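Long-range contacts in 14 kDa fatty acid-binding protein (Schistosoma mansoni, PDB 1VYG), which binds long-chain fatty acids such as arachidonic and oleic acid inside a beta-barrel and may take part in their transport: residues 40-45 and 53-58; 113-118 and 128-133. All coordinates share one frame; numbering follows the deposited sequence.

Interaction 1 (40-45 and 53-58). With ACD (arachidonic acid), chain B.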
ATOM      1  N   PRO A  40      -1.825   0.959 -10.500  1.00 48.88           N
ATOM      2  CA  PRO A  40      -2.513   1.973  -9.727  1.00 48.37           C
ATOM      3  C   PRO A  40      -1.712   3.249  -9.627  1.00 47.99           C
ATOM      4  O   PRO A  40      -0.499   3.258  -9.847  1.00 47.57           O
ATOM      5  CB  PRO A  40      -2.624   1.326  -8.346  1.00 47.86           C
ATOM      6  CG  PRO A  40      -2.408  -0.053  -8.566  1.00 47.79           C
ATOM      7  CD  PRO A  40      -1.408  -0.151  -9.631  1.00 48.76           C
ATOM      8  N   THR A  41      -2.421   4.309  -9.267  1.00 47.76           N
ATOM      9  CA  THR A  41      -1.843   5.593  -8.999  1.00 47.87           C
ATOM     10  C   THR A  41      -2.246   5.930  -7.596  1.00 47.82           C
ATOM     11  O   THR A  41      -3.414   6.134  -7.325  1.00 48.20           O
ATOM     12  CB  THR A  41      -2.383   6.625 -10.000  1.00 48.04           C
ATOM     13  OG1 THR A  41      -1.900   6.299 -11.309  1.00 48.89           O
ATOM     14  CG2 THR A  41      -1.812   8.018  -9.770  1.00 47.79           C
ATOM     15  N   VAL A  42      -1.285   5.959  -6.688  1.00 47.71           N
ATOM     16  CA  VAL A  42      -1.580   6.351  -5.322  1.00 47.61           C
ATOM     17  C   VAL A  42      -1.144   7.795  -5.071  1.00 47.11           C
ATOM     18  O   VAL A  42      -0.150   8.268  -5.581  1.00 46.39           O
ATOM     19  CB  VAL A  42      -1.038   5.346  -4.263  1.00 47.47           C
ATOM     20  CG1 VAL A  42      -0.854   3.963  -4.871  1.00 48.18           C
ATOM     21  CG2 VAL A  42       0.244   5.803  -3.646  1.00 48.84           C
ATOM     22  N   THR A  43      -1.954   8.480  -4.290  1.00 47.23           N
ATOM     23  CA  THR A  43      -1.777   9.866  -3.969  1.00 47.50           C
ATOM     24  C   THR A  43      -1.692   9.905  -2.470  1.00 48.10           C
ATOM     25  O   THR A  43      -2.448   9.236  -1.804  1.00 48.75           O
ATOM     26  CB  THR A  43      -3.020  10.625  -4.474  1.00 47.84           C
ATOM     27  OG1 THR A  43      -3.230  10.343  -5.869  1.00 45.15           O
ATOM     28  CG2 THR A  43      -2.842  12.135  -4.406  1.00 48.02           C
ATOM     29  N   PHE A  44      -0.749  10.639  -1.924  1.00 49.16           N
ATOM     30  CA  PHE A  44      -0.765  10.939  -0.507  1.00 50.20           C
ATOM     31  C   PHE A  44      -1.010  12.432  -0.315  1.00 51.21           C
ATOM     32  O   PHE A  44      -0.571  13.236  -1.123  1.00 51.25           O
ATOM     33  CB  PHE A  44       0.556  10.563   0.154  1.00 50.15           C
ATOM     34  CG  PHE A  44       0.934   9.120  -0.001  1.00 50.73           C
ATOM     35  CD1 PHE A  44       1.643   8.694  -1.098  1.00 49.92           C
ATOM     36  CD2 PHE A  44       0.617   8.198   0.981  1.00 51.62           C
ATOM     37  CE1 PHE A  44       1.994   7.372  -1.233  1.00 51.25           C
ATOM     38  CE2 PHE A  44       0.975   6.865   0.851  1.00 51.16           C
ATOM     39  CZ  PHE A  44       1.652   6.451  -0.255  1.00 51.00           C
ATOM     40  N   THR A  45      -1.732  12.777   0.748  1.00 52.98           N
ATOM     41  CA  THR A  45      -1.795  14.136   1.278  1.00 54.37           C
ATOM     42  C   THR A  45      -1.732  14.062   2.797  1.00 56.27           C
ATOM     43  O   THR A  45      -2.315  13.166   3.418  1.00 55.74           O
ATOM     44  CB  THR A  45      -3.096  14.889   0.865  1.00 54.17           C
ATOM     45  OG1 THR A  45      -4.251  14.177   1.320  1.00 52.86           O
ATOM     46  CG2 THR A  45      -3.253  14.946  -0.641  1.00 54.10           C
ATOM     47  N   MET A  53      -4.152   8.265   1.908  1.00 53.13           N
ATOM     48  CA  MET A  53      -3.578   7.578   0.774  1.00 52.44           C
ATOM     49  C   MET A  53      -4.713   7.121  -0.127  1.00 51.53           C
ATOM     50  O   MET A  53      -5.497   6.254   0.247  1.00 50.98           O
ATOM     51  CB  MET A  53      -2.759   6.365   1.230  1.00 52.51           C
ATOM     52  CG  MET A  53      -2.116   5.632   0.056  1.00 54.13           C
ATOM     53  SD  MET A  53      -1.301   4.083   0.450  1.00 56.34           S
ATOM     54  CE  MET A  53      -2.084   3.035  -0.709  1.00 56.08           C
ATOM     55  N   LEU A  54      -4.788   7.694  -1.320  1.00 50.55           N
ATOM     56  CA  LEU A  54      -5.796   7.315  -2.290  1.00 50.44           C
ATOM     57  C   LEU A  54      -5.177   6.417  -3.344  1.00 49.96           C
ATOM     58  O   LEU A  54      -4.134   6.727  -3.848  1.00 49.88           O
ATOM     59  CB  LEU A  54      -6.368   8.589  -2.928  1.00 50.60           C
ATOM     60  CG  LEU A  54      -7.096   8.522  -4.269  1.00 50.89           C
ATOM     61  CD1 LEU A  54      -8.419   7.803  -4.111  1.00 50.98           C
ATOM     62  CD2 LEU A  54      -7.299   9.909  -4.795  1.00 51.55           C
ATOM     63  N   THR A  55      -5.828   5.316  -3.692  1.00 50.21           N
ATOM     64  CA  THR A  55      -5.356   4.438  -4.768  1.00 50.49           C
ATOM     65  C   THR A  55      -6.381   4.396  -5.872  1.00 51.10           C
ATOM     66  O   THR A  55      -7.556   4.141  -5.610  1.00 51.09           O
ATOM     67  CB  THR A  55      -5.075   3.012  -4.238  1.00 50.59           C
ATOM     68  OG1 THR A  55      -4.000   3.047  -3.283  1.00 50.03           O
ATOM     69  CG2 THR A  55      -4.544   2.073  -5.366  1.00 50.52           C
ATOM     70  N   GLU A  56      -5.944   4.668  -7.099  1.00 51.87           N
ATOM     71  CA  GLU A  56      -6.823   4.672  -8.245  1.00 53.00           C
ATOM     72  C   GLU A  56      -6.350   3.693  -9.292  1.00 53.40           C
ATOM     73  O   GLU A  56      -5.260   3.824  -9.821  1.00 53.91           O
ATOM     74  CB  GLU A  56      -6.900   6.055  -8.898  1.00 53.66           C
ATOM     75  CG  GLU A  56      -7.523   7.140  -8.045  1.00 55.06           C
ATOM     76  CD  GLU A  56      -7.319   8.503  -8.660  1.00 57.19           C
ATOM     77  OE1 GLU A  56      -6.148   8.964  -8.688  1.00 59.19           O
ATOM     78  OE2 GLU A  56      -8.318   9.099  -9.124  1.00 56.38           O
ATOM     79  N   SER A  57      -7.191   2.716  -9.595  1.00 54.08           N
ATOM     80  CA  SER A  57      -6.990   1.861 -10.753  1.00 54.50           C
ATOM     81  C   SER A  57      -8.312   1.724 -11.471  1.00 54.87           C
ATOM     82  O   SER A  57      -9.334   2.279 -11.060  1.00 55.13           O
ATOM     83  CB  SER A  57      -6.469   0.483 -10.326  1.00 54.34           C
ATOM     84  OG  SER A  57      -7.295  -0.089  -9.324  1.00 54.54           O
ATOM     85  N   THR A  58      -8.290   0.969 -12.551  1.00 55.52           N
ATOM     86  CA  THR A  58      -9.518   0.598 -13.246  1.00 55.64           C
ATOM     87  C   THR A  58     -10.348  -0.354 -12.369  1.00 55.77           C
ATOM     88  O   THR A  58     -11.565  -0.370 -12.466  1.00 56.19           O
ATOM     89  CB  THR A  58      -9.181  -0.042 -14.613  1.00 55.50           C
ATOM     90  OG1 THR A  58      -8.188  -1.063 -14.445  1.00 53.94           O
ATOM     91  CG2 THR A  58      -8.515   1.000 -15.550  1.00 55.65           C
TER
HETATM   92  C1  ACD B1134       0.730  -0.955  -2.992  1.00 42.26           C
HETATM   93  C2  ACD B1134       0.802  -2.191  -2.137  1.00 39.72           C
HETATM   94  C3  ACD B1134      -0.623  -2.620  -1.797  1.00 38.25           C
HETATM   95  C4  ACD B1134      -0.693  -4.149  -1.730  1.00 38.38           C
HETATM   96  C5  ACD B1134      -0.924  -4.627  -0.301  1.00 38.28           C
HETATM   97  C6  ACD B1134      -1.356  -5.885  -0.115  1.00 37.97           C
HETATM   98  C7  ACD B1134      -1.593  -6.815  -1.288  1.00 35.96           C
HETATM   99  C8  ACD B1134      -2.916  -7.426  -1.022  1.00 35.69           C
HETATM  100  C9  ACD B1134      -3.910  -7.578  -1.893  1.00 34.44           C
HETATM  101  C10 ACD B1134      -3.913  -7.168  -3.332  1.00 35.15           C
HETATM  102  C11 ACD B1134      -4.994  -8.026  -3.934  1.00 34.73           C
HETATM  103  C12 ACD B1134      -5.373  -7.942  -5.196  1.00 36.46           C
HETATM  104  C13 ACD B1134      -4.758  -6.954  -6.133  1.00 37.48           C
HETATM  105  C14 ACD B1134      -5.865  -6.131  -6.772  1.00 37.77           C
HETATM  106  C15 ACD B1134      -5.639  -4.935  -7.327  1.00 36.34           C
HETATM  107  C16 ACD B1134      -4.254  -4.310  -7.407  1.00 33.51           C
HETATM  108  C17 ACD B1134      -4.185  -3.028  -6.594  1.00 32.23           C
HETATM  109  C18 ACD B1134      -5.227  -2.025  -7.082  1.00 30.77           C
HETATM  110  C19 ACD B1134      -6.204  -1.746  -5.949  1.00 32.43           C
HETATM  111  C20 ACD B1134      -7.337  -0.802  -6.356  1.00 33.63           C
HETATM  112  O1  ACD B1134       0.279   0.112  -2.566  1.00 43.76           O
HETATM  113  O2  ACD B1134       1.157  -1.071  -4.242  1.00 45.25           O
HETATM  114  O   HOH W   1      -4.193   8.393  -6.931  1.00 29.92           O

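Interaction 2 (113-118 and 128-133). With ACD (arachidonic acid), chain B.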
ATOM      1  N   GLY A 113      13.797   9.609  -3.603  1.00 44.11           N
ATOM      2  CA  GLY A 113      13.834  10.435  -4.773  1.00 44.35           C
ATOM      3  C   GLY A 113      12.519  10.333  -5.506  1.00 45.01           C
ATOM      4  O   GLY A 113      11.474  10.712  -4.972  1.00 45.92           O
ATOM      5  N   ASP A 114      12.582   9.817  -6.730  1.00 44.81           N
ATOM      6  CA  ASP A 114      11.411   9.657  -7.575  1.00 44.76           C
ATOM      7  C   ASP A 114      10.816   8.260  -7.497  1.00 43.43           C
ATOM      8  O   ASP A 114       9.833   7.949  -8.155  1.00 42.72           O
ATOM      9  CB  ASP A 114      11.797  10.011  -9.013  1.00 45.38           C
ATOM     10  CG  ASP A 114      12.072  11.496  -9.169  1.00 47.81           C
ATOM     11  OD1 ASP A 114      11.552  12.286  -8.337  1.00 48.00           O
ATOM     12  OD2 ASP A 114      12.794  11.960 -10.084  1.00 53.31           O
ATOM     13  N   THR A 115      11.412   7.431  -6.670  1.00 41.89           N
ATOM     14  CA  THR A 115      10.898   6.121  -6.423  1.00 41.55           C
ATOM     15  C   THR A 115      10.259   5.989  -5.029  1.00 41.02           C
ATOM     16  O   THR A 115      10.794   6.433  -4.017  1.00 39.99           O
ATOM     17  CB  THR A 115      12.036   5.096  -6.600  1.00 41.63           C
ATOM     18  OG1 THR A 115      12.584   5.225  -7.921  1.00 41.51           O
ATOM     19  CG2 THR A 115      11.497   3.643  -6.529  1.00 41.47           C
ATOM     20  N   MET A 116       9.083   5.385  -4.994  1.00 40.85           N
ATOM     21  CA  MET A 116       8.565   4.880  -3.743  1.00 40.64           C
ATOM     22  C   MET A 116       8.619   3.423  -3.957  1.00 40.58           C
ATOM     23  O   MET A 116       8.065   2.942  -4.937  1.00 40.59           O
ATOM     24  CB  MET A 116       7.135   5.313  -3.500  1.00 40.68           C
ATOM     25  CG  MET A 116       6.481   4.604  -2.314  1.00 40.49           C
ATOM     26  SD  MET A 116       5.009   5.452  -1.895  1.00 38.58           S
ATOM     27  CE  MET A 116       3.823   4.643  -3.123  1.00 40.25           C
ATOM     28  N   LYS A 117       9.325   2.730  -3.077  1.00 40.76           N
ATOM     29  CA  LYS A 117       9.373   1.294  -3.097  1.00 41.07           C
ATOM     30  C   LYS A 117       8.385   0.823  -2.069  1.00 40.65           C
ATOM     31  O   LYS A 117       8.443   1.211  -0.921  1.00 40.87           O
ATOM     32  CB  LYS A 117      10.767   0.771  -2.764  1.00 41.23           C
ATOM     33  CG  LYS A 117      10.864  -0.766  -2.850  1.00 42.79           C
ATOM     34  CD  LYS A 117      12.287  -1.343  -2.630  1.00 44.44           C
ATOM     35  CE  LYS A 117      12.964  -0.813  -1.378  1.00 44.67           C
ATOM     36  NZ  LYS A 117      13.845  -1.841  -0.788  1.00 45.75           N
ATOM     37  N   THR A 118       7.485  -0.029  -2.505  1.00 40.75           N
ATOM     38  CA  THR A 118       6.495  -0.644  -1.652  1.00 40.72           C
ATOM     39  C   THR A 118       6.892  -2.092  -1.519  1.00 40.51           C
ATOM     40  O   THR A 118       6.820  -2.829  -2.473  1.00 40.01           O
ATOM     41  CB  THR A 118       5.114  -0.544  -2.277  1.00 40.58           C
ATOM     42  OG1 THR A 118       4.679   0.822  -2.258  1.00 40.97           O
ATOM     43  CG2 THR A 118       4.075  -1.291  -1.441  1.00 41.70           C
ATOM     44  N   ILE A 128       7.897  -6.626  -4.152  1.00 44.57           N
ATOM     45  CA  ILE A 128       8.369  -5.262  -4.134  1.00 44.21           C
ATOM     46  C   ILE A 128       7.697  -4.580  -5.289  1.00 43.28           C
ATOM     47  O   ILE A 128       7.655  -5.107  -6.388  1.00 42.77           O
ATOM     48  CB  ILE A 128       9.903  -5.204  -4.269  1.00 44.43           C
ATOM     49  CG1 ILE A 128      10.542  -5.768  -2.985  1.00 44.64           C
ATOM     50  CG2 ILE A 128      10.354  -3.763  -4.554  1.00 45.10           C
ATOM     51  CD1 ILE A 128      12.018  -5.911  -3.025  1.00 44.73           C
ATOM     52  N   ARG A 129       7.175  -3.397  -5.021  1.00 42.48           N
ATOM     53  CA  ARG A 129       6.465  -2.632  -6.012  1.00 41.88           C
ATOM     54  C   ARG A 129       7.019  -1.237  -6.030  1.00 41.21           C
ATOM     55  O   ARG A 129       7.012  -0.552  -5.035  1.00 40.31           O
ATOM     56  CB  ARG A 129       4.977  -2.650  -5.701  1.00 41.70           C
ATOM     57  CG  ARG A 129       4.340  -3.896  -6.283  1.00 41.31           C
ATOM     58  CD  ARG A 129       3.137  -4.382  -5.560  1.00 41.04           C
ATOM     59  NE  ARG A 129       1.946  -3.595  -5.877  1.00 40.94           N
ATOM     60  CZ  ARG A 129       1.260  -3.674  -7.008  1.00 41.04           C
ATOM     61  NH1 ARG A 129       0.187  -2.920  -7.164  1.00 41.03           N
ATOM     62  NH2 ARG A 129       1.630  -4.488  -7.989  1.00 43.34           N
ATOM     63  N   ASN A 130       7.534  -0.838  -7.177  1.00 41.23           N
ATOM     64  CA  ASN A 130       8.046   0.495  -7.355  1.00 41.18           C
ATOM     65  C   ASN A 130       7.042   1.416  -8.025  1.00 41.45           C
ATOM     66  O   ASN A 130       6.368   1.036  -8.958  1.00 41.53           O
ATOM     67  CB  ASN A 130       9.318   0.428  -8.137  1.00 41.25           C
ATOM     68  CG  ASN A 130      10.440  -0.117  -7.325  1.00 41.48           C
ATOM     69  OD1 ASN A 130      11.247  -0.898  -7.809  1.00 45.30           O
ATOM     70  ND2 ASN A 130      10.507   0.289  -6.073  1.00 41.67           N
ATOM     71  N   TYR A 131       6.926   2.621  -7.486  1.00 41.74           N
ATOM     72  CA  TYR A 131       6.109   3.662  -8.042  1.00 41.63           C
ATOM     73  C   TYR A 131       7.027   4.813  -8.494  1.00 42.98           C
ATOM     74  O   TYR A 131       7.890   5.238  -7.763  1.00 41.97           O
ATOM     75  CB  TYR A 131       5.097   4.135  -6.990  1.00 41.02           C
ATOM     76  CG  TYR A 131       3.969   3.148  -6.719  1.00 38.54           C
ATOM     77  CD1 TYR A 131       2.698   3.374  -7.214  1.00 37.47           C
ATOM     78  CD2 TYR A 131       4.173   1.998  -5.956  1.00 35.61           C
ATOM     79  CE1 TYR A 131       1.657   2.497  -6.968  1.00 35.32           C
ATOM     80  CE2 TYR A 131       3.140   1.113  -5.705  1.00 34.64           C
ATOM     81  CZ  TYR A 131       1.885   1.367  -6.226  1.00 34.88           C
ATOM     82  OH  TYR A 131       0.842   0.519  -6.012  1.00 31.59           O
ATOM     83  N   LYS A 132       6.857   5.276  -9.729  1.00 45.71           N
ATOM     84  CA  LYS A 132       7.503   6.491 -10.197  1.00 47.55           C
ATOM     85  C   LYS A 132       6.604   7.675  -9.839  1.00 48.70           C
ATOM     86  O   LYS A 132       5.397   7.663 -10.069  1.00 48.27           O
ATOM     87  CB  LYS A 132       7.748   6.457 -11.706  1.00 47.92           C
ATOM     88  CG  LYS A 132       8.817   5.468 -12.158  1.00 51.02           C
ATOM     89  CD  LYS A 132       9.151   5.636 -13.674  1.00 54.51           C
ATOM     90  CE  LYS A 132      10.074   6.851 -13.919  1.00 55.75           C
ATOM     91  NZ  LYS A 132      10.349   7.097 -15.371  1.00 58.51           N
ATOM     92  N   ARG A 133       7.230   8.698  -9.287  1.00 50.29           N
ATOM     93  CA  ARG A 133       6.579   9.928  -8.897  1.00 51.65           C
ATOM     94  C   ARG A 133       5.986  10.594 -10.133  1.00 52.71           C
ATOM     95  O   ARG A 133       6.629  10.652 -11.165  1.00 52.81           O
ATOM     96  CB  ARG A 133       7.650  10.810  -8.284  1.00 51.84           C
ATOM     97  CG  ARG A 133       7.195  12.046  -7.625  1.00 52.32           C
ATOM     98  CD  ARG A 133       8.271  12.640  -6.753  1.00 53.20           C
ATOM     99  NE  ARG A 133       7.645  13.164  -5.554  1.00 54.97           N
ATOM    100  CZ  ARG A 133       8.156  13.111  -4.335  1.00 55.86           C
ATOM    101  NH1 ARG A 133       7.447  13.619  -3.338  1.00 57.48           N
ATOM    102  NH2 ARG A 133       9.348  12.565  -4.093  1.00 55.78           N
TER
HETATM  103  C1  ACD B1134       0.730  -0.955  -2.992  1.00 42.26           C
HETATM  104  C2  ACD B1134       0.802  -2.191  -2.137  1.00 39.72           C
HETATM  105  C3  ACD B1134      -0.623  -2.620  -1.797  1.00 38.25           C
HETATM  106  C4  ACD B1134      -0.693  -4.149  -1.730  1.00 38.38           C
HETATM  107  C5  ACD B1134      -0.924  -4.627  -0.301  1.00 38.28           C
HETATM  108  C6  ACD B1134      -1.356  -5.885  -0.115  1.00 37.97           C
HETATM  109  C7  ACD B1134      -1.593  -6.815  -1.288  1.00 35.96           C
HETATM  110  C8  ACD B1134      -2.916  -7.426  -1.022  1.00 35.69           C
HETATM  111  C9  ACD B1134      -3.910  -7.578  -1.893  1.00 34.44           C
HETATM  112  C10 ACD B1134      -3.913  -7.168  -3.332  1.00 35.15           C
HETATM  113  C11 ACD B1134      -4.994  -8.026  -3.934  1.00 34.73           C
HETATM  114  C12 ACD B1134      -5.373  -7.942  -5.196  1.00 36.46           C
HETATM  115  C13 ACD B1134      -4.758  -6.954  -6.133  1.00 37.48           C
HETATM  116  C14 ACD B1134      -5.865  -6.131  -6.772  1.00 37.77           C
HETATM  117  C15 ACD B1134      -5.639  -4.935  -7.327  1.00 36.34           C
HETATM  118  C16 ACD B1134      -4.254  -4.310  -7.407  1.00 33.51           C
HETATM  119  C17 ACD B1134      -4.185  -3.028  -6.594  1.00 32.23           C
HETATM  120  C18 ACD B1134      -5.227  -2.025  -7.082  1.00 30.77           C
HETATM  121  C19 ACD B1134      -6.204  -1.746  -5.949  1.00 32.43           C
HETATM  122  C20 ACD B1134      -7.337  -0.802  -6.356  1.00 33.63           C
HETATM  123  O1  ACD B1134       0.279   0.112  -2.566  1.00 43.76           O
HETATM  124  O2  ACD B1134       1.157  -1.071  -4.242  1.00 45.25           O

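Interaction 1 (40-45 and 53-58)
Met53 lies alongside Phe44, both side chains pointing the same way, and their pairing illustrates how a hairpin lines a lipid cavity with one face and meets solvent with the other. Methionine CG is anti to the backbone N (chi1 -179°), which lays the chain along the CD2-CE2 side of the Phe44 ring: Met53 CG sits 3.4 Å from Phe44 CE2, and SD follows as a Met-aromatic contact, 4.6 Å from the Phe44 ring centroid in an oblique approach. A bend at chi3 (127°) brings Met53 CE to 4.2 Å from ACD O1. Arg109 of strand 104-112 packs against both side chains. Val42 and Thr55 continue this inner face, with Val42 CG1 3.6 Å from Thr55 OG1.

On the opposite face Glu56, paired with Thr41, lies diagonally across from Thr43, and a water bridges the two. The glutamate extends beyond CG, and the water donates to Glu56 OE1 at 2.7 Å; it also appears to link Thr43 OG1 and Thr41 O, although both of those distances are too short to be trusted in detail. Beneath these side chains the backbone pairs Thr43 with Leu54 through two hydrogen bonds, Thr43 N to Leu54 O and Leu54 N to Thr43 O, each 2.8 Å long. Thr41 and Glu56 form a second such pair.

Past the last pair, Pro40 CG approaches the lipid tail at ACD C18, 3.7 Å away, while Ser57 OG, bonded to Lys60 O, lies near its terminal carbon. This is an antiparallel beta hairpin in the wall of the fatty-acid-binding-protein barrel, its inward residues bordering the ligand cavity.

Interaction 2 (113-118 and 128-133)
The antiparallel hairpin of the last two strands, in which Tyr131 faces Met116 and Arg129 faces Thr118, carries two of the residues, Arg129 and Tyr131, that bind the fatty-acid carboxylate. It shows how regular strand pairing can set up a ligand site. Two hydrogen bonds join Met116 and Tyr131, the one from Tyr131 N to Met116 O being 2.8 Å long. Thr118 and Arg129 are joined by two more, Thr118 N to Arg129 O and Arg129 N to Thr118 O, each 2.6 Å.

Side by side on the inner face, Met116 and Tyr131 make a CH-pi contact: after a bend at chi3 (85°), Met116 CE lies over one face of the phenol, 4.2 Å from the Tyr131 ring centroid. ACD O2 lies at the edge of the Tyr131 ring, in its plane, and Tyr131 OH is modelled as donating to it, at a separation too short for its length to be trusted. The same ACD O2 accepts a second bond from Arg129 NE, 3.1 Å away and nearly straight at 160°. It meets the guanidinium at its edge, near the plane, while Ser15 OG holds Arg129 NH2 and Phe18 offers a cation-pi partner. The methyl of Thr118 meets the lipid, CG2 lying 3.5 Å from ACD C2. Arg109 of strand 104-112 binds the ligand through NH2.

Arg133, at the end of strand 125-133, crosses Asp114 of the turn before strand 115-122 at about a right angle. Arg133 NH2 makes a bent hydrogen bond (134°) to Gly113 O, 3.0 Å away and in the guanidinium plane, and NH1 bonds Leu7 O. Arg133 N bonds Asp114 O, while the aspartate and guanidinium charges stay apart. Arg129 and Tyr131, with Arg109, form the Arg-Arg-Tyr carboxylate site found in many fatty-acid-binding proteins, such as the heart and adipocyte types.

Followed from the N terminus, the chain first closes a short hairpin with interaction 1, seven residues between its segments, pairing strands 41-47 and 50-56, and only much later a second with interaction 2, nine residues between, pairing strands 115-122 and 125-133. The two are in series, neither nesting nor crossing. Strand 8-16 lies between strands 41-47 and 125-133 in the sheet, so early and late hairpins become near neighbours in the barrel. Their inward side chains meet directly: Val42 CG1 approaches Tyr131 CE1 to 3.6 Å, and Phe44 packs on Met116. Both also touch the fatty acid, interaction 1 mainly along its tail and interaction 2 at its carboxylate.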